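Long-range contacts in putative curved DNA-binding protein (Chaetomium thermophilum var. thermophilum DSM 1495, PDB 4IPA), which probably serves ribosome biogenesis as an Arx1-type member of the peptidase M24 (methionine aminopeptidase-like) family and may bind DNA: residues N161-R166 / K383-P388; S197-K202 / E379-I384; R276-Y281 / F299-F304. One frame throughout, in Å; residues are numbered along the deposited sequence.

Contact 1: N161-R166 / K383-P388; sequences NEVLLR and KILEQP
Helix 148-167, one of the helices laid against the antiparallel sheet of the M24 fold, meets the C-terminal helix 379-386 and the turn after it where Arg166 reaches over to Gln387. The chain of Arg166 runs extended from CG to NE, its CB resting on Ile384 CG2 (3.9 Å) and its CD lying 3.2 Å from Ile384 O. NE then donates to Gln387 O (2.8 Å), nearly head-on to the carbonyl, with a C=O...N angle of 156° and the donor tilted somewhat from the carbonyl plane. Water 1 lies in the guanidinium plane, accepts from Arg166 NH2 and donates to the same Gln387 O, so two donors grip that oxygen. The remaining corner turns back to its own helix: NH1 donates to Glu162 O, also in the guanidinium plane, and forms a salt bridge at 2.8 Å with Glu162 OE1, met from above the carboxylate plane. These bonds fix the rotation of the guanidinium, and the converging carbonyls of Ile384, Leu385 and Gln387 probably help stabilise its charge. Glu162 has a second cationic partner, Arg358, through OE2. Beside this polar edge lies an apolar one. Leu385 CD2 wedges between Glu162 CB (3.7 Å) and Val163 CG2 (3.8 Å), the leucine crossing the valine at about a right angle, while Val163 CG1 faces Ile384 CG2. Leu164 and Leu165 turn to strand 250-258, so helix 148-167 is sandwiched between sheet and C-terminal segment, a layered helix-on-sheet packing that fits the M24 fold.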
loop_
_atom_site.group_PDB
_atom_site.type_symbol
_atom_site.label_atom_id
_atom_site.label_comp_id
_atom_site.label_asym_id
_atom_site.label_seq_id
_atom_site.Cartn_x
_atom_site.Cartn_y
_atom_site.Cartn_z
ATOM N N ASN A 161 -3.411 -8.960 -8.057
ATOM C CA ASN A 161 -4.254 -8.450 -6.978
ATOM C C ASN A 161 -5.574 -9.226 -6.852
ATOM O O ASN A 161 -5.982 -9.608 -5.749
ATOM C CB ASN A 161 -4.517 -6.954 -7.157
ATOM C CG ASN A 161 -5.157 -6.322 -5.939
ATOM O OD1 ASN A 161 -4.724 -6.554 -4.813
ATOM N ND2 ASN A 161 -6.211 -5.526 -6.156
ATOM N N GLU A 162 -6.224 -9.470 -7.987
ATOM C CA GLU A 162 -7.459 -10.248 -8.023
ATOM C C GLU A 162 -7.253 -11.673 -7.512
ATOM O O GLU A 162 -8.104 -12.210 -6.808
ATOM C CB GLU A 162 -8.043 -10.291 -9.441
ATOM C CG GLU A 162 -8.511 -8.933 -9.951
ATOM C CD GLU A 162 -9.608 -8.324 -9.084
ATOM O OE1 GLU A 162 -10.618 -9.015 -8.835
ATOM O OE2 GLU A 162 -9.465 -7.158 -8.650
ATOM N N VAL A 163 -6.134 -12.283 -7.881
ATOM C CA VAL A 163 -5.805 -13.615 -7.397
ATOM C C VAL A 163 -5.500 -13.607 -5.894
ATOM O O VAL A 163 -6.070 -14.396 -5.147
ATOM C CB VAL A 163 -4.639 -14.249 -8.180
ATOM C CG1 VAL A 163 -4.227 -15.598 -7.547
ATOM C CG2 VAL A 163 -5.045 -14.438 -9.626
ATOM N N LEU A 164 -4.616 -12.719 -5.452
ATOM C CA LEU A 164 -4.287 -12.608 -4.022
ATOM C C LEU A 164 -5.532 -12.443 -3.140
ATOM O O LEU A 164 -5.698 -13.146 -2.145
ATOM C CB LEU A 164 -3.321 -11.440 -3.770
ATOM C CG LEU A 164 -2.961 -11.205 -2.305
ATOM C CD1 LEU A 164 -2.558 -12.529 -1.646
ATOM C CD2 LEU A 164 -1.850 -10.139 -2.144
ATOM N N LEU A 165 -6.403 -11.511 -3.503
ATOM C CA LEU A 165 -7.624 -11.282 -2.735
ATOM C C LEU A 165 -8.470 -12.563 -2.569
ATOM O O LEU A 165 -9.010 -12.825 -1.487
ATOM C CB LEU A 165 -8.449 -10.151 -3.365
ATOM C CG LEU A 165 -7.847 -8.739 -3.255
ATOM C CD1 LEU A 165 -8.693 -7.682 -4.002
ATOM C CD2 LEU A 165 -7.645 -8.334 -1.790
ATOM N N ARG A 166 -8.569 -13.347 -3.642
ATOM C CA ARG A 166 -9.313 -14.604 -3.637
ATOM C C ARG A 166 -8.615 -15.699 -2.830
ATOM O O ARG A 166 -9.275 -16.537 -2.219
ATOM C CB ARG A 166 -9.590 -15.065 -5.071
ATOM C CG ARG A 166 -10.787 -14.358 -5.685
ATOM C CD ARG A 166 -10.727 -14.340 -7.198
ATOM N NE ARG A 166 -11.851 -13.585 -7.739
ATOM C CZ ARG A 166 -11.846 -12.265 -7.928
ATOM N NH1 ARG A 166 -10.764 -11.551 -7.624
ATOM N NH2 ARG A 166 -12.925 -11.661 -8.414
ATOM N N LYS A 383 -9.360 -20.558 -12.940
ATOM C CA LYS A 383 -10.389 -21.081 -12.059
ATOM C C LYS A 383 -10.509 -20.249 -10.766
ATOM O O LYS A 383 -11.606 -19.828 -10.384
ATOM C CB LYS A 383 -10.139 -22.565 -11.790
ATOM C CG LYS A 383 -10.310 -23.454 -13.008
ATOM C CD LYS A 383 -10.024 -24.926 -12.687
ATOM C CE LYS A 383 -10.223 -25.825 -13.918
ATOM N NZ LYS A 383 -9.925 -27.261 -13.634
ATOM N N ILE A 384 -9.380 -19.976 -10.122
ATOM C CA ILE A 384 -9.356 -19.047 -8.989
ATOM C C ILE A 384 -10.047 -17.715 -9.317
ATOM O O ILE A 384 -10.889 -17.238 -8.557
ATOM C CB ILE A 384 -7.920 -18.789 -8.498
ATOM C CG1 ILE A 384 -7.313 -20.077 -7.935
ATOM C CG2 ILE A 384 -7.903 -17.711 -7.427
ATOM C CD1 ILE A 384 -5.803 -20.090 -7.936
ATOM N N LEU A 385 -9.720 -17.137 -10.466
ATOM C CA LEU A 385 -10.341 -15.881 -10.884
ATOM C C LEU A 385 -11.859 -15.948 -11.005
ATOM O O LEU A 385 -12.527 -14.916 -10.932
ATOM C CB LEU A 385 -9.744 -15.406 -12.205
ATOM C CG LEU A 385 -8.340 -14.827 -12.032
ATOM C CD1 LEU A 385 -7.744 -14.444 -13.376
ATOM C CD2 LEU A 385 -8.419 -13.630 -11.100
ATOM N N GLU A 386 -12.398 -17.151 -11.201
ATOM C CA GLU A 386 -13.852 -17.341 -11.261
ATOM C C GLU A 386 -14.506 -17.349 -9.874
ATOM O O GLU A 386 -15.703 -17.097 -9.747
ATOM C CB GLU A 386 -14.206 -18.629 -12.016
ATOM C CG GLU A 386 -13.935 -18.559 -13.520
ATOM C CD GLU A 386 -14.529 -17.305 -14.157
ATOM O OE1 GLU A 386 -15.758 -17.121 -14.072
ATOM O OE2 GLU A 386 -13.767 -16.496 -14.735
ATOM N N GLN A 387 -13.722 -17.650 -8.843
ATOM C CA GLN A 387 -14.226 -17.648 -7.477
ATOM C C GLN A 387 -14.655 -16.242 -7.072
ATOM O O GLN A 387 -14.043 -15.257 -7.476
ATOM C CB GLN A 387 -13.158 -18.148 -6.512
ATOM C CG GLN A 387 -12.601 -19.509 -6.844
ATOM C CD GLN A 387 -11.382 -19.838 -6.009
ATOM O OE1 GLN A 387 -10.644 -20.786 -6.305
ATOM N NE2 GLN A 387 -11.154 -19.046 -4.957
ATOM N N PRO A 388 -15.724 -16.146 -6.276
ATOM C CA PRO A 388 -16.217 -14.834 -5.854
ATOM C C PRO A 388 -15.369 -14.293 -4.710
ATOM O O PRO A 388 -14.660 -15.058 -4.058
ATOM C CB PRO A 388 -17.632 -15.145 -5.360
ATOM C CG PRO A 388 -17.533 -16.549 -4.844
ATOM C CD PRO A 388 -16.527 -17.254 -5.721
HETATM O O HOH W 1 -15.358 -13.126 -9.189
#

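Contact 2: S197-K202 / E379-I384; sequences SSLLEK and EEILKI
Lys202 crosses Ile381 at the base of its side chain and finishes at Glu380. Its CB presses on Ile381 CD1 at 3.4 Å, tighter than ordinary van der Waals contact. CG follows along the same methyl at 3.8 Å, and CD is still near it at 4.1 Å. Chi1 of -138° lies away from a staggered value, and from there the chain runs extended to carry the amine past the isoleucine. At the tip, NZ pairs chiefly with Asp378 OD2 and also forms a salt bridge with Glu380 OE1 (3.2 Å). Glu380 in turn is held mainly by Lys195, through OE2, so Asp378, Lys202, Glu380 and Lys195 follow one another with alternating charge and probably balance. The two short helical segments, 197-202 and 379-384, cross almost perpendicularly, their N-to-C directions 97° apart and their axes 10.6 Å distant: the C-terminal helix of this M24-family chain lies across helix 193-205. Next to these charges, Leu199 fills the crossing. One branch, CD2, abuts Glu380 CD at 3.7 Å, the leucine meeting the extended acid at about a right angle. Its other branch, CD1, touches the CD1 methyl of Ile384 at 4.1 Å. Glu380 reaches this place because its CG is anti to the backbone N (chi1 178°), which directs the carboxylate over the leucine. Ile381 CD1, besides meeting the lysine, approaches the backbone oxygen of Leu199 at 3.7 Å. Leu200, one residue on, turns to Val163 and Leu164 of helix 148-167, while Leu199 also touches Leu167 there.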
loop_
_atom_site.group_PDB
_atom_site.type_symbol
_atom_site.label_atom_id
_atom_site.label_comp_id
_atom_site.label_asym_id
_atom_site.label_seq_id
_atom_site.Cartn_x
_atom_site.Cartn_y
_atom_site.Cartn_z
ATOM N N SER A 197 2.708 -17.442 -3.146
ATOM C CA SER A 197 3.788 -16.847 -3.923
ATOM C C SER A 197 3.897 -17.426 -5.331
ATOM O O SER A 197 3.935 -16.681 -6.309
ATOM C CB SER A 197 5.137 -17.010 -3.209
ATOM O OG SER A 197 5.317 -16.017 -2.220
ATOM N N SER A 198 3.959 -18.749 -5.435
ATOM C CA SER A 198 4.144 -19.378 -6.745
ATOM C C SER A 198 2.982 -19.071 -7.692
ATOM O O SER A 198 3.191 -18.833 -8.881
ATOM C CB SER A 198 4.377 -20.887 -6.622
ATOM O OG SER A 198 3.214 -21.540 -6.155
ATOM N N LEU A 199 1.761 -19.058 -7.166
ATOM C CA LEU A 199 0.608 -18.666 -7.976
ATOM C C LEU A 199 0.725 -17.208 -8.481
ATOM O O LEU A 199 0.574 -16.942 -9.677
ATOM C CB LEU A 199 -0.704 -18.884 -7.211
ATOM C CG LEU A 199 -1.143 -20.341 -6.980
ATOM C CD1 LEU A 199 -2.215 -20.422 -5.902
ATOM C CD2 LEU A 199 -1.629 -21.019 -8.262
ATOM N N LEU A 200 1.015 -16.266 -7.586
ATOM C CA LEU A 200 1.176 -14.884 -8.028
ATOM C C LEU A 200 2.337 -14.736 -9.022
ATOM O O LEU A 200 2.264 -13.931 -9.948
ATOM C CB LEU A 200 1.338 -13.926 -6.842
ATOM C CG LEU A 200 0.037 -13.226 -6.434
ATOM C CD1 LEU A 200 -1.049 -14.260 -6.052
ATOM C CD2 LEU A 200 0.288 -12.243 -5.306
ATOM N N GLU A 201 3.396 -15.520 -8.833
ATOM C CA GLU A 201 4.521 -15.488 -9.763
ATOM C C GLU A 201 4.080 -15.985 -11.121
ATOM O O GLU A 201 4.519 -15.477 -12.151
ATOM C CB GLU A 201 5.692 -16.335 -9.261
ATOM C CG GLU A 201 6.473 -15.707 -8.135
ATOM C CD GLU A 201 7.532 -16.641 -7.583
ATOM O OE1 GLU A 201 7.506 -17.836 -7.942
ATOM O OE2 GLU A 201 8.390 -16.184 -6.791
ATOM N N LYS A 202 3.214 -16.992 -11.104
ATOM C CA LYS A 202 2.638 -17.553 -12.315
ATOM C C LYS A 202 1.858 -16.464 -13.033
ATOM O O LYS A 202 1.912 -16.363 -14.243
ATOM C CB LYS A 202 1.682 -18.681 -11.929
ATOM C CG LYS A 202 1.708 -19.952 -12.769
ATOM C CD LYS A 202 1.224 -21.125 -11.884
ATOM C CE LYS A 202 0.718 -22.318 -12.686
ATOM N NZ LYS A 202 -0.095 -23.279 -11.853
ATOM N N GLU A 379 -4.832 -22.977 -16.137
ATOM C CA GLU A 379 -6.193 -23.355 -15.747
ATOM C C GLU A 379 -6.469 -23.139 -14.265
ATOM O O GLU A 379 -7.547 -22.699 -13.895
ATOM C CB GLU A 379 -6.498 -24.815 -16.118
ATOM C CG GLU A 379 -7.148 -25.000 -17.492
ATOM C CD GLU A 379 -8.490 -24.277 -17.627
ATOM O OE1 GLU A 379 -9.327 -24.378 -16.696
ATOM O OE2 GLU A 379 -8.703 -23.605 -18.666
ATOM N N GLU A 380 -5.495 -23.465 -13.427
ATOM C CA GLU A 380 -5.626 -23.283 -11.989
ATOM C C GLU A 380 -5.932 -21.816 -11.681
ATOM O O GLU A 380 -6.879 -21.495 -10.959
ATOM C CB GLU A 380 -4.339 -23.737 -11.289
ATOM C CG GLU A 380 -4.330 -23.547 -9.780
ATOM C CD GLU A 380 -3.169 -24.265 -9.106
ATOM O OE1 GLU A 380 -2.173 -24.581 -9.797
ATOM O OE2 GLU A 380 -3.255 -24.516 -7.880
ATOM N N ILE A 381 -5.143 -20.923 -12.258
ATOM C CA ILE A 381 -5.354 -19.499 -12.064
ATOM C C ILE A 381 -6.689 -18.983 -12.617
ATOM O O ILE A 381 -7.400 -18.247 -11.930
ATOM C CB ILE A 381 -4.173 -18.692 -12.614
ATOM C CG1 ILE A 381 -2.949 -18.951 -11.756
ATOM C CG2 ILE A 381 -4.474 -17.209 -12.606
ATOM C CD1 ILE A 381 -1.721 -18.285 -12.289
ATOM N N LEU A 382 -7.049 -19.372 -13.839
ATOM C CA LEU A 382 -8.333 -18.926 -14.407
ATOM C C LEU A 382 -9.511 -19.390 -13.549
ATOM O O LEU A 382 -10.526 -18.701 -13.435
ATOM C CB LEU A 382 -8.510 -19.395 -15.856
ATOM C CG LEU A 382 -7.530 -18.810 -16.873
ATOM C CD1 LEU A 382 -7.730 -19.513 -18.203
ATOM C CD2 LEU A 382 -7.717 -17.299 -17.024
ATOM N N LYS A 383 -9.360 -20.558 -12.940
ATOM C CA LYS A 383 -10.389 -21.081 -12.059
ATOM C C LYS A 383 -10.509 -20.249 -10.766
ATOM O O LYS A 383 -11.606 -19.828 -10.384
ATOM C CB LYS A 383 -10.139 -22.565 -11.790
ATOM C CG LYS A 383 -10.310 -23.454 -13.008
ATOM C CD LYS A 383 -10.024 -24.926 -12.687
ATOM C CE LYS A 383 -10.223 -25.825 -13.918
ATOM N NZ LYS A 383 -9.925 -27.261 -13.634
ATOM N N ILE A 384 -9.380 -19.976 -10.122
ATOM C CA ILE A 384 -9.356 -19.047 -8.989
ATOM C C ILE A 384 -10.047 -17.715 -9.317
ATOM O O ILE A 384 -10.889 -17.238 -8.557
ATOM C CB ILE A 384 -7.920 -18.789 -8.498
ATOM C CG1 ILE A 384 -7.313 -20.077 -7.935
ATOM C CG2 ILE A 384 -7.903 -17.711 -7.427
ATOM C CD1 ILE A 384 -5.803 -20.090 -7.936
#

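Contact 3: R276-Y281 / F299-F304; sequences RTNNTY and FGTFPF
An arginine-to-backbone contact joins the end of strand 273-276 to the turn that follows helix 286-299: Arg276 folds over Gly300 and Thr301. Its side chain bends at chi3 (85°), bringing NH1 back to donate to Gly300 O at 2.9 Å. The oxygen lies close to the guanidinium plane, but the donor stands 80° out of the carbonyl plane, so the bond comes from above the C=O group. Arg276 CB sits 3.3 Å from the same oxygen, and NH1 lies 3.6 Å from Thr301 CG2. Water 2 adds a second link, accepting from Arg276 N (2.8 Å) and donating to both Gly300 O and Phe302 O. Behind it, the edge of the Phe304 ring brings CE1 to 4.1 Å from Arg276 N. The guanidinium is steadied further by NE, bonded to Tyr292 OH, while Thr301 OG1 bonds Asn223 O. A leucine in place of Arg276 would probably leave Gly300 O without its charged donor and the Tyr292 hydroxyl without its NE partner. Gly300, with positive phi, leaves the helical conformation, and Phe302 N closes on Phe299 O: a type II' beta turn directly after a helix.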
loop_
_atom_site.group_PDB
_atom_site.type_symbol
_atom_site.label_atom_id
_atom_site.label_comp_id
_atom_site.label_asym_id
_atom_site.label_seq_id
_atom_site.Cartn_x
_atom_site.Cartn_y
_atom_site.Cartn_z
ATOM N N ARG A 276 6.787 5.544 14.434
ATOM C CA ARG A 276 7.116 5.224 15.821
ATOM C C ARG A 276 6.869 3.759 16.100
ATOM O O ARG A 276 5.858 3.228 15.664
ATOM C CB ARG A 276 6.238 6.033 16.767
ATOM C CG ARG A 276 6.971 7.089 17.544
ATOM C CD ARG A 276 6.014 7.865 18.440
ATOM N NE ARG A 276 5.813 7.169 19.698
ATOM C CZ ARG A 276 4.680 6.584 20.061
ATOM N NH1 ARG A 276 3.615 6.626 19.267
ATOM N NH2 ARG A 276 4.615 5.968 21.232
ATOM N N THR A 277 7.791 3.108 16.812
ATOM C CA THR A 277 7.569 1.750 17.325
ATOM C C THR A 277 7.238 1.794 18.812
ATOM O O THR A 277 7.250 2.859 19.431
ATOM C CB THR A 277 8.810 0.850 17.177
ATOM O OG1 THR A 277 9.849 1.319 18.045
ATOM C CG2 THR A 277 9.315 0.824 15.735
ATOM N N ASN A 278 6.976 0.631 19.395
ATOM C CA ASN A 278 6.676 0.568 20.827
ATOM C C ASN A 278 7.893 0.304 21.735
ATOM O O ASN A 278 7.740 0.155 22.948
ATOM C CB ASN A 278 5.526 -0.414 21.118
ATOM C CG ASN A 278 4.158 0.148 20.722
ATOM O OD1 ASN A 278 3.425 -0.460 19.937
ATOM N ND2 ASN A 278 3.813 1.313 21.260
ATOM N N ASN A 279 9.092 0.270 21.156
ATOM C CA ASN A 279 10.327 0.167 21.943
ATOM C C ASN A 279 10.502 1.311 22.950
ATOM O O ASN A 279 10.109 2.447 22.694
ATOM C CB ASN A 279 11.556 0.087 21.037
ATOM C CG ASN A 279 11.636 -1.221 20.272
ATOM O OD1 ASN A 279 11.104 -2.247 20.706
ATOM N ND2 ASN A 279 12.310 -1.192 19.123
ATOM N N THR A 280 11.113 1.003 24.090
ATOM C CA THR A 280 11.214 1.962 25.192
ATOM C C THR A 280 12.575 2.644 25.342
ATOM O O THR A 280 12.785 3.382 26.309
ATOM C CB THR A 280 10.869 1.307 26.534
ATOM O OG1 THR A 280 11.650 0.112 26.692
ATOM C CG2 THR A 280 9.380 0.968 26.582
ATOM N N TYR A 281 13.486 2.399 24.402
ATOM C CA TYR A 281 14.813 3.009 24.433
ATOM C C TYR A 281 14.753 4.463 24.903
ATOM O O TYR A 281 13.917 5.238 24.447
ATOM C CB TYR A 281 15.464 2.916 23.047
ATOM C CG TYR A 281 16.829 3.562 22.952
ATOM C CD1 TYR A 281 17.955 2.923 23.444
ATOM C CD2 TYR A 281 16.994 4.801 22.346
ATOM C CE1 TYR A 281 19.226 3.513 23.352
ATOM C CE2 TYR A 281 18.257 5.400 22.245
ATOM C CZ TYR A 281 19.364 4.750 22.756
ATOM O OH TYR A 281 20.607 5.331 22.661
ATOM N N PHE A 299 1.139 11.676 15.082
ATOM C CA PHE A 299 0.976 10.478 14.265
ATOM C C PHE A 299 0.752 9.208 15.077
ATOM O O PHE A 299 0.313 8.198 14.531
ATOM C CB PHE A 299 2.198 10.299 13.347
ATOM C CG PHE A 299 2.431 11.456 12.431
ATOM C CD1 PHE A 299 1.545 11.724 11.391
ATOM C CD2 PHE A 299 3.516 12.298 12.615
ATOM C CE1 PHE A 299 1.741 12.800 10.565
ATOM C CE2 PHE A 299 3.714 13.380 11.777
ATOM C CZ PHE A 299 2.833 13.628 10.759
ATOM N N GLY A 300 1.065 9.250 16.370
ATOM C CA GLY A 300 1.035 8.039 17.162
ATOM C C GLY A 300 1.988 7.005 16.587
ATOM O O GLY A 300 3.195 7.230 16.506
ATOM N N THR A 301 1.452 5.870 16.159
ATOM C CA THR A 301 2.294 4.804 15.644
ATOM C C THR A 301 2.140 4.649 14.126
ATOM O O THR A 301 2.540 3.632 13.548
ATOM C CB THR A 301 1.950 3.490 16.336
ATOM O OG1 THR A 301 0.543 3.268 16.211
ATOM C CG2 THR A 301 2.295 3.573 17.830
ATOM N N PHE A 302 1.570 5.664 13.481
ATOM C CA PHE A 302 1.337 5.599 12.045
ATOM C C PHE A 302 2.497 6.168 11.209
ATOM O O PHE A 302 3.226 7.069 11.647
ATOM C CB PHE A 302 -0.000 6.246 11.685
ATOM C CG PHE A 302 -1.208 5.455 12.162
ATOM C CD1 PHE A 302 -1.637 4.324 11.462
ATOM C CD2 PHE A 302 -1.915 5.847 13.304
ATOM C CE1 PHE A 302 -2.746 3.582 11.892
ATOM C CE2 PHE A 302 -3.032 5.125 13.746
ATOM C CZ PHE A 302 -3.456 3.982 13.037
ATOM N N PRO A 303 2.685 5.630 9.995
ATOM C CA PRO A 303 3.779 6.136 9.158
ATOM C C PRO A 303 3.641 7.620 8.899
ATOM O O PRO A 303 2.527 8.146 8.834
ATOM C CB PRO A 303 3.636 5.331 7.864
ATOM C CG PRO A 303 2.983 4.020 8.318
ATOM C CD PRO A 303 2.017 4.462 9.396
ATOM N N PHE A 304 4.782 8.299 8.796
ATOM C CA PHE A 304 4.809 9.726 8.510
ATOM C C PHE A 304 6.052 10.053 7.691
ATOM O O PHE A 304 7.001 9.256 7.625
ATOM C CB PHE A 304 4.797 10.535 9.809
ATOM C CG PHE A 304 6.007 10.324 10.648
ATOM C CD1 PHE A 304 6.082 9.256 11.533
ATOM C CD2 PHE A 304 7.075 11.189 10.553
ATOM C CE1 PHE A 304 7.211 9.055 12.293
ATOM C CE2 PHE A 304 8.213 10.996 11.327
ATOM C CZ PHE A 304 8.284 9.924 12.186
HETATM O O HOH W 2 4.445 7.004 14.089
#

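Overall arrangement
From the N terminus, the chain first passes 161-166, then 197-202, and both are met only later, by helix 379-386 and the turn after it. In between, the chain closes the shortest of the three loops, contact 3, where 299-304 returns to 276-281 around helix 286-299. Residues 379-384 then close contact 2, and 383-388 close contact 1. Contact 3 is thus nested inside both larger loops, and the two larger ones end on the same helix, sharing Lys383 and Ile384. Contacts 1 and 2 touch, Leu200 CD1 lying 3.8 Å from Val163 CG1, and together tie helices 148-167 and 193-205 to helix 379-386. Contact 3 lies on the opposite side of the chain's centre, about 35 Å from contact 1 between centres.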